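Local structure of beta-galactosidase (Trichoderma reesei, 3OG2) at residues 81-86 with 129-134; 706-711 with 824-829. The protein probably hydrolyses terminal non-reducing beta-D-galactose residues from beta-D-galactosides, as a secreted glycoside hydrolase of family 35. All coordinates share one frame; numbering follows the deposited sequence.

Contact 1: residues 81-86 with 129-134. With NAG (2-acetamido-2-deoxy-beta-D-glucopyranose), chain E.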
ATOM      1  N   LEU A  81     -11.056 -13.104   0.617  1.00  6.76           N
ATOM      2  CA  LEU A  81     -11.227 -13.067   2.096  1.00  7.40           C
ATOM      3  C   LEU A  81     -12.676 -13.026   2.531  1.00  7.68           C
ATOM      4  O   LEU A  81     -12.928 -13.358   3.699  1.00  8.85           O
ATOM      5  CB  LEU A  81     -10.481 -11.827   2.635  1.00  8.36           C
ATOM      6  CG  LEU A  81      -8.933 -11.936   2.498  1.00  8.45           C
ATOM      7  CD1 LEU A  81      -8.330 -10.572   2.844  1.00 10.74           C
ATOM      8  CD2 LEU A  81      -8.404 -13.023   3.401  1.00 11.29           C
ATOM      9  N   LEU A  82     -13.569 -12.585   1.617  1.00  7.37           N
ATOM     10  CA  LEU A  82     -14.965 -12.365   2.015  1.00  7.73           C
ATOM     11  C   LEU A  82     -15.896 -13.443   1.557  1.00  8.07           C
ATOM     12  O   LEU A  82     -17.051 -13.475   2.014  1.00 10.76           O
ATOM     13  CB  LEU A  82     -15.435 -11.021   1.422  1.00  7.60           C
ATOM     14  CG  LEU A  82     -14.538  -9.840   1.779  1.00  7.94           C
ATOM     15  CD1 LEU A  82     -15.240  -8.543   1.373  1.00  8.72           C
ATOM     16  CD2 LEU A  82     -14.205  -9.781   3.269  1.00  9.52           C
ATOM     17  N   GLU A  83     -15.484 -14.330   0.660  1.00  7.20           N
ATOM     18  CA  GLU A  83     -16.350 -15.436   0.242  1.00  7.40           C
ATOM     19  C   GLU A  83     -15.504 -16.697   0.128  1.00  7.67           C
ATOM     20  O   GLU A  83     -15.468 -17.371  -0.903  1.00  9.54           O
ATOM     21  CB  GLU A  83     -17.127 -15.110  -1.049  1.00  8.48           C
ATOM     22  CG  GLU A  83     -18.353 -16.019  -1.191  1.00  8.29           C
ATOM     23  CD  GLU A  83     -19.054 -15.901  -2.524  1.00  8.69           C
ATOM     24  OE1 GLU A  83     -18.552 -15.261  -3.431  1.00  9.27           O
ATOM     25  OE2 GLU A  83     -20.155 -16.500  -2.657  1.00 10.50           O
ATOM     26  N   GLY A  84     -14.802 -16.991   1.243  1.00  8.40           N
ATOM     27  CA  GLY A  84     -13.963 -18.196   1.241  1.00  9.24           C
ATOM     28  C   GLY A  84     -14.766 -19.458   1.020  1.00  9.70           C
ATOM     29  O   GLY A  84     -14.255 -20.415   0.438  1.00  9.36           O
ATOM     30  N   LYS A  85     -16.021 -19.509   1.477  1.00 10.97           N
ATOM     31  CA  LYS A  85     -16.930 -20.594   1.139  1.00 12.74           C
ATOM     32  C   LYS A  85     -17.920 -20.132   0.084  1.00 11.23           C
ATOM     33  O   LYS A  85     -18.570 -19.089   0.322  1.00  9.94           O
ATOM     34  CB  LYS A  85     -17.728 -21.054   2.364  1.00 17.51           C
ATOM     35  CG  LYS A  85     -18.632 -22.187   1.996  1.00 21.12           C
ATOM     36  CD  LYS A  85     -18.777 -23.330   2.853  1.00 26.16           C
ATOM     37  CE  LYS A  85     -19.837 -24.362   2.376  1.00 26.46           C
ATOM     38  NZ  LYS A  85     -20.558 -24.848   3.590  1.00 43.17           N
ATOM     39  N   PRO A  86     -17.999 -20.782  -1.042  1.00 11.15           N
ATOM     40  CA  PRO A  86     -18.872 -20.298  -2.092  1.00 11.85           C
ATOM     41  C   PRO A  86     -20.299 -20.172  -1.571  1.00 10.30           C
ATOM     42  O   PRO A  86     -20.818 -21.111  -0.931  1.00 12.94           O
ATOM     43  CB  PRO A  86     -18.812 -21.353  -3.185  1.00 15.02           C
ATOM     44  CG  PRO A  86     -17.721 -22.286  -2.784  1.00 17.93           C
ATOM     45  CD  PRO A  86     -17.284 -22.001  -1.395  1.00 13.66           C
ATOM     46  N   PRO A 129     -11.196 -16.172  -5.219  1.00  6.90           N
ATOM     47  CA  PRO A 129     -11.123 -17.302  -4.286  1.00  7.40           C
ATOM     48  C   PRO A 129     -10.648 -18.571  -5.018  1.00  7.29           C
ATOM     49  O   PRO A 129     -10.922 -18.816  -6.213  1.00  7.85           O
ATOM     50  CB  PRO A 129     -12.560 -17.516  -3.828  1.00  7.40           C
ATOM     51  CG  PRO A 129     -13.216 -16.171  -4.077  1.00  9.97           C
ATOM     52  CD  PRO A 129     -12.561 -15.644  -5.334  1.00  8.60           C
ATOM     53  N   GLY A 130      -9.941 -19.446  -4.294  1.00  7.62           N
ATOM     54  CA  GLY A 130      -9.367 -20.640  -4.922  1.00  7.79           C
ATOM     55  C   GLY A 130     -10.428 -21.586  -5.499  1.00  6.81           C
ATOM     56  O   GLY A 130     -10.086 -22.400  -6.370  1.00  8.07           O
ATOM     57  N   TRP A 131     -11.687 -21.490  -5.012  1.00  7.14           N
ATOM     58  CA  TRP A 131     -12.708 -22.332  -5.639  1.00  8.02           C
ATOM     59  C   TRP A 131     -13.022 -21.946  -7.075  1.00  7.95           C
ATOM     60  O   TRP A 131     -13.672 -22.760  -7.755  1.00  9.30           O
ATOM     61  CB  TRP A 131     -13.933 -22.361  -4.750  1.00  8.72           C
ATOM     62  CG  TRP A 131     -14.490 -21.099  -4.187  1.00  7.74           C
ATOM     63  CD1 TRP A 131     -14.247 -20.591  -2.966  1.00  7.85           C
ATOM     64  CD2 TRP A 131     -15.427 -20.230  -4.830  1.00  9.13           C
ATOM     65  NE1 TRP A 131     -14.940 -19.439  -2.765  1.00  9.22           N
ATOM     66  CE2 TRP A 131     -15.683 -19.188  -3.888  1.00  9.29           C
ATOM     67  CE3 TRP A 131     -16.088 -20.208  -6.072  1.00 10.76           C
ATOM     68  CZ2 TRP A 131     -16.556 -18.122  -4.134  1.00 11.26           C
ATOM     69  CZ3 TRP A 131     -16.950 -19.129  -6.288  1.00 13.04           C
ATOM     70  CH2 TRP A 131     -17.177 -18.115  -5.335  1.00 12.18           C
ATOM     71  N   LEU A 132     -12.519 -20.813  -7.579  1.00  7.78           N
ATOM     72  CA  LEU A 132     -12.652 -20.577  -9.028  1.00  8.65           C
ATOM     73  C   LEU A 132     -11.786 -21.523  -9.825  1.00  8.32           C
ATOM     74  O   LEU A 132     -11.962 -21.644 -11.037  1.00  9.80           O
ATOM     75  CB  LEU A 132     -12.317 -19.123  -9.358  1.00 11.06           C
ATOM     76  CG  LEU A 132     -13.432 -18.112  -9.054  1.00 14.90           C
ATOM     77  CD1 LEU A 132     -13.024 -16.761  -9.670  1.00 13.28           C
ATOM     78  CD2 LEU A 132     -14.856 -18.416  -9.422  1.00 19.16           C
ATOM     79  N   GLN A 133     -10.809 -22.250  -9.204  1.00  8.32           N
ATOM     80  CA  GLN A 133     -10.142 -23.285  -9.958  1.00  8.82           C
ATOM     81  C   GLN A 133     -11.105 -24.396 -10.391  1.00  9.74           C
ATOM     82  O   GLN A 133     -10.770 -25.099 -11.341  1.00 12.25           O
ATOM     83  CB  GLN A 133      -8.992 -23.916  -9.142  1.00  9.18           C
ATOM     84  CG  GLN A 133      -7.949 -22.895  -8.702  1.00  8.68           C
ATOM     85  CD  GLN A 133      -6.579 -23.481  -8.494  1.00  8.65           C
ATOM     86  OE1 GLN A 133      -6.436 -24.715  -8.290  1.00 10.73           O
ATOM     87  NE2 GLN A 133      -5.511 -22.659  -8.503  1.00  8.44           N
ATOM     88  N   ARG A 134     -12.266 -24.500  -9.751  1.00  8.69           N
ATOM     89  CA  ARG A 134     -13.228 -25.507 -10.113  1.00  8.89           C
ATOM     90  C   ARG A 134     -14.276 -24.980 -11.101  1.00  9.91           C
ATOM     91  O   ARG A 134     -15.251 -25.661 -11.416  1.00 13.10           O
ATOM     92  CB  ARG A 134     -13.949 -26.002  -8.857  1.00  9.19           C
ATOM     93  CG  ARG A 134     -12.934 -26.591  -7.864  1.00  9.72           C
ATOM     94  CD  ARG A 134     -13.646 -27.431  -6.815  1.00  9.67           C
ATOM     95  NE  ARG A 134     -14.746 -26.791  -6.084  1.00 10.12           N
ATOM     96  CZ  ARG A 134     -14.597 -26.134  -4.923  1.00  8.37           C
ATOM     97  NH1 ARG A 134     -13.383 -26.018  -4.359  1.00  9.27           N
ATOM     98  NH2 ARG A 134     -15.640 -25.603  -4.283  1.00  8.89           N
TER
HETATM   99  C1  NAG E1044     -17.703 -29.080 -11.561  1.00 25.52           C
HETATM  100  C2  NAG E1044     -18.209 -28.899 -10.119  1.00 32.95           C
HETATM  101  C3  NAG E1044     -19.678 -29.238  -9.933  1.00 35.17           C
HETATM  102  C4  NAG E1044     -20.579 -28.572 -10.990  1.00 35.27           C
HETATM  103  C5  NAG E1044     -19.925 -28.783 -12.366  1.00 30.94           C
HETATM  104  C6  NAG E1044     -20.784 -28.143 -13.462  1.00 32.81           C
HETATM  105  C7  NAG E1044     -16.895 -28.976  -8.040  1.00 49.21           C
HETATM  106  C8  NAG E1044     -16.476 -29.963  -6.965  1.00 40.17           C
HETATM  107  N2  NAG E1044     -17.419 -29.561  -9.121  1.00 43.14           N
HETATM  108  O3  NAG E1044     -20.152 -28.897  -8.637  1.00 55.30           O
HETATM  109  O4  NAG E1044     -21.870 -29.194 -10.941  1.00 50.19           O
HETATM  110  O5  NAG E1044     -18.577 -28.255 -12.354  1.00 23.96           O
HETATM  111  O6  NAG E1044     -20.531 -28.638 -14.757  1.00 36.62           O
HETATM  112  O7  NAG E1044     -17.046 -27.792  -7.693  1.00 33.16           O
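Two contrasting torsions bring Trp131 and Glu83 together: the indole CG sits between its backbone N and carbonyl carbon (chi1 47°), swinging the ring toward 81-86, while Glu83 CG lies anti to its backbone N (chi1 -160°), which carries the extended chain across the CZ2-CH2 edge of the six-membered ring, almost at right angles. Trp131 NE1 donates to Glu83 O at 2.8 Å, the acceptor lying in the indole plane; this bond, with prolines over the two faces, probably restrains the ring's rotation. The Glu83 carboxylate stands almost perpendicular to that plane, with OE1 3.6 Å from Trp131 CZ2; its oxygens are hydrogen-bonded to Trp79, Gly87 and Asn152. Proline suits position 86 because its compact, rigid apolar ring sets CG over the indole face: Pro86 CG is 3.6 Å from the centroid of the five-membered ring of Trp131, a CH-pi contact. Pro129 CB, from Trp131's own segment, lies over the rim of the opposite face. Putting an alanine in place of Trp131 would probably leave Glu83 O without its donor and open a gap between the two prolines. Arg134, bent at chi3, gives NE to O7 (3.0 Å) of the NAG on glycosylated Asn689, not a substrate, while NH1 forms a salt bridge with Glu830. Helix 79-82 and its following loop thus meet a 3-10 segment after strand 110-116; Pro129 lies about 9 Å from galactose-binding Ile119, side chain to side chain, consistent with the C-terminal end of the barrel, where TIM-barrel enzymes carry their active sites.

Contact 2: residues 706-711 with 824-829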
ATOM      1  N   TYR A 706     -10.357 -29.914  -3.714  1.00  8.14           N
ATOM      2  CA  TYR A 706     -10.927 -30.457  -2.484  1.00  8.52           C
ATOM      3  C   TYR A 706     -11.221 -29.350  -1.474  1.00  8.43           C
ATOM      4  O   TYR A 706     -11.518 -29.637  -0.301  1.00 11.86           O
ATOM      5  CB  TYR A 706      -9.930 -31.460  -1.889  1.00  8.92           C
ATOM      6  CG  TYR A 706      -9.676 -32.635  -2.821  1.00  8.27           C
ATOM      7  CD1 TYR A 706      -8.665 -32.568  -3.776  1.00  7.65           C
ATOM      8  CD2 TYR A 706     -10.438 -33.778  -2.721  1.00  8.93           C
ATOM      9  CE1 TYR A 706      -8.418 -33.635  -4.633  1.00  9.25           C
ATOM     10  CE2 TYR A 706     -10.185 -34.873  -3.591  1.00  9.55           C
ATOM     11  CZ  TYR A 706      -9.183 -34.798  -4.519  1.00  8.47           C
ATOM     12  OH  TYR A 706      -8.969 -35.883  -5.355  1.00  9.34           O
ATOM     13  N   GLY A 707     -11.147 -28.084  -1.927  1.00  8.59           N
ATOM     14  CA  GLY A 707     -11.506 -26.994  -1.020  1.00  9.06           C
ATOM     15  C   GLY A 707     -10.368 -26.393  -0.238  1.00  8.61           C
ATOM     16  O   GLY A 707     -10.654 -25.594   0.699  1.00  8.57           O
ATOM     17  N   PHE A 708      -9.113 -26.734  -0.558  1.00  7.49           N
ATOM     18  CA  PHE A 708      -7.957 -26.264   0.183  1.00  7.26           C
ATOM     19  C   PHE A 708      -7.220 -25.214  -0.655  1.00  7.87           C
ATOM     20  O   PHE A 708      -6.590 -25.613  -1.650  1.00  9.58           O
ATOM     21  CB  PHE A 708      -7.010 -27.429   0.523  1.00  7.40           C
ATOM     22  CG  PHE A 708      -7.716 -28.490   1.364  1.00  7.01           C
ATOM     23  CD1 PHE A 708      -8.216 -28.188   2.622  1.00  6.93           C
ATOM     24  CD2 PHE A 708      -7.829 -29.780   0.844  1.00  7.62           C
ATOM     25  CE1 PHE A 708      -8.818 -29.184   3.358  1.00  7.97           C
ATOM     26  CE2 PHE A 708      -8.462 -30.777   1.544  1.00  8.63           C
ATOM     27  CZ  PHE A 708      -8.953 -30.453   2.820  1.00  9.23           C
ATOM     28  N   HIS A 709      -7.277 -23.961  -0.236  1.00  8.45           N
ATOM     29  CA  HIS A 709      -6.760 -22.866  -1.067  1.00  8.45           C
ATOM     30  C   HIS A 709      -5.601 -22.114  -0.442  1.00  8.41           C
ATOM     31  O   HIS A 709      -5.072 -21.195  -1.100  1.00 10.15           O
ATOM     32  CB  HIS A 709      -7.898 -21.816  -1.328  1.00  8.82           C
ATOM     33  CG  HIS A 709      -9.116 -22.527  -1.842  1.00  7.84           C
ATOM     34  ND1 HIS A 709      -9.068 -23.378  -2.954  1.00  8.31           N
ATOM     35  CD2 HIS A 709     -10.362 -22.556  -1.303  1.00  8.69           C
ATOM     36  CE1 HIS A 709     -10.306 -23.868  -3.098  1.00  7.60           C
ATOM     37  NE2 HIS A 709     -11.099 -23.384  -2.131  1.00  8.29           N
ATOM     38  N   ALA A 710      -5.248 -22.431   0.790  1.00  8.39           N
ATOM     39  CA  ALA A 710      -4.374 -21.579   1.586  1.00  8.79           C
ATOM     40  C   ALA A 710      -3.255 -22.412   2.254  1.00  8.48           C
ATOM     41  O   ALA A 710      -3.500 -23.432   2.906  1.00  9.66           O
ATOM     42  CB  ALA A 710      -5.156 -20.909   2.714  1.00 11.52           C
ATOM     43  N   GLY A 711      -2.035 -21.892   2.189  1.00  8.68           N
ATOM     44  CA  GLY A 711      -0.945 -22.445   2.984  1.00  9.38           C
ATOM     45  C   GLY A 711      -0.536 -23.842   2.597  1.00  8.49           C
ATOM     46  O   GLY A 711      -0.735 -24.349   1.472  1.00  9.59           O
ATOM     47  N   THR A 824      -4.704 -33.096   2.870  1.00  7.40           N
ATOM     48  CA  THR A 824      -5.328 -32.025   3.633  1.00  7.72           C
ATOM     49  C   THR A 824      -4.624 -30.689   3.354  1.00  6.79           C
ATOM     50  O   THR A 824      -3.418 -30.637   3.142  1.00  8.26           O
ATOM     51  CB  THR A 824      -5.297 -32.291   5.144  1.00  8.21           C
ATOM     52  OG1 THR A 824      -6.167 -31.349   5.787  1.00  9.15           O
ATOM     53  CG2 THR A 824      -3.881 -32.178   5.740  1.00  9.95           C
ATOM     54  N   GLY A 825      -5.452 -29.646   3.451  1.00  7.04           N
ATOM     55  CA  GLY A 825      -4.984 -28.295   3.698  1.00  7.52           C
ATOM     56  C   GLY A 825      -5.581 -27.856   5.059  1.00  7.78           C
ATOM     57  O   GLY A 825      -5.669 -28.664   5.991  1.00  7.83           O
ATOM     58  N   ASN A 826      -5.979 -26.582   5.155  1.00  7.54           N
ATOM     59  CA  ASN A 826      -6.522 -26.080   6.424  1.00  7.49           C
ATOM     60  C   ASN A 826      -7.727 -26.941   6.817  1.00  7.24           C
ATOM     61  O   ASN A 826      -8.524 -27.361   5.948  1.00  8.08           O
ATOM     62  CB  ASN A 826      -6.959 -24.622   6.254  1.00  7.33           C
ATOM     63  CG  ASN A 826      -8.180 -24.438   5.351  1.00  7.46           C
ATOM     64  OD1 ASN A 826      -8.048 -24.542   4.107  1.00  9.07           O
ATOM     65  ND2 ASN A 826      -9.342 -24.184   5.938  1.00  8.34           N
ATOM     66  N   LEU A 827      -7.854 -27.177   8.105  1.00  8.16           N
ATOM     67  CA  LEU A 827      -8.930 -28.040   8.571  1.00  7.66           C
ATOM     68  C   LEU A 827     -10.285 -27.500   8.114  1.00  8.95           C
ATOM     69  O   LEU A 827     -10.621 -26.341   8.399  1.00  9.11           O
ATOM     70  CB  LEU A 827      -8.894 -28.122  10.099  1.00  8.23           C
ATOM     71  CG  LEU A 827      -9.945 -29.083  10.702  1.00  8.55           C
ATOM     72  CD1 LEU A 827      -9.621 -30.508  10.333  1.00 12.86           C
ATOM     73  CD2 LEU A 827      -9.943 -28.930  12.240  1.00  9.68           C
ATOM     74  N   GLY A 828     -11.084 -28.376   7.475  1.00  8.76           N
ATOM     75  CA  GLY A 828     -12.409 -27.951   7.053  1.00 10.01           C
ATOM     76  C   GLY A 828     -12.447 -27.433   5.633  1.00  8.30           C
ATOM     77  O   GLY A 828     -13.522 -27.310   5.055  1.00 10.10           O
ATOM     78  N   GLY A 829     -11.265 -27.057   5.074  1.00  8.52           N
ATOM     79  CA  GLY A 829     -11.252 -26.464   3.738  1.00  9.22           C
ATOM     80  C   GLY A 829     -12.107 -25.210   3.674  1.00  8.43           C
ATOM     81  O   GLY A 829     -11.852 -24.241   4.430  1.00  9.27           O
TER
HETATM   82  O   HOH W   1      -9.244 -23.518   1.907  1.00  8.75           O
HETATM   83  O   HOH W   2      -5.754 -24.974   2.691  1.00  9.17           O
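Gly707 and Gly829 bring the two irregular backbones closest, with CA atoms 4.8 Å apart and Gly707 O only 3.2 Å from Gly829 CA. Both have positive phi, and a side chain on Gly829 would collide with Gly707 O. A type II turn, Asn826 to Gly829, shapes the second segment: Gly829 N bonds Asn826 O, and Gly828 takes the position where a positive phi favours glycine. Just before the turn, Gly825 is equally suited, since a CB there would clash with Phe708 CB. The two segments border neighbouring antiparallel strands, 713-720 and 820-824, at the edge of the five-stranded sheet of an all-beta domain. Phe708 is the apolar plug between them: Gly825 N lies over the centre of its ring, 3.1 Å above the plane, and Thr824 CA makes a CH-pi contact on that face. Asn826 O approaches CE1 of Phe708 at the ring edge, 3.2 Å away. No direct hydrogen bond crosses; two waters do the joining. Asn826 OD1 accepts from both, one linking it to Gly707 O and His709 N, the other to Ala710 O and its own backbone N. Asn826 ND2, meanwhile, donates to Gly829 O at 2.9 Å, on a lone pair and nearly straight (167°).

Contact 1 closes before contact 2 opens along the chain, yet their centres lie only 11 Å apart, on the same side of the molecule's centre. The first joins connections that follow adjacent parallel strands, 72-76 and 110-116, of the TIM barrel; the second joins loops flanking a sheet of an all-beta domain, so together they mark a place where the two domains abut. They touch directly: the imidazole CE1 of His709 packs 3.3 Å from Gly130 C, and the Arg134 guanidinium lies near Gly707. Glu830, just after 824-829 and already paired with Arg134, is also hydrogen-bonded to His709 NE2, while Ser704 is bonded by both of those residues as well.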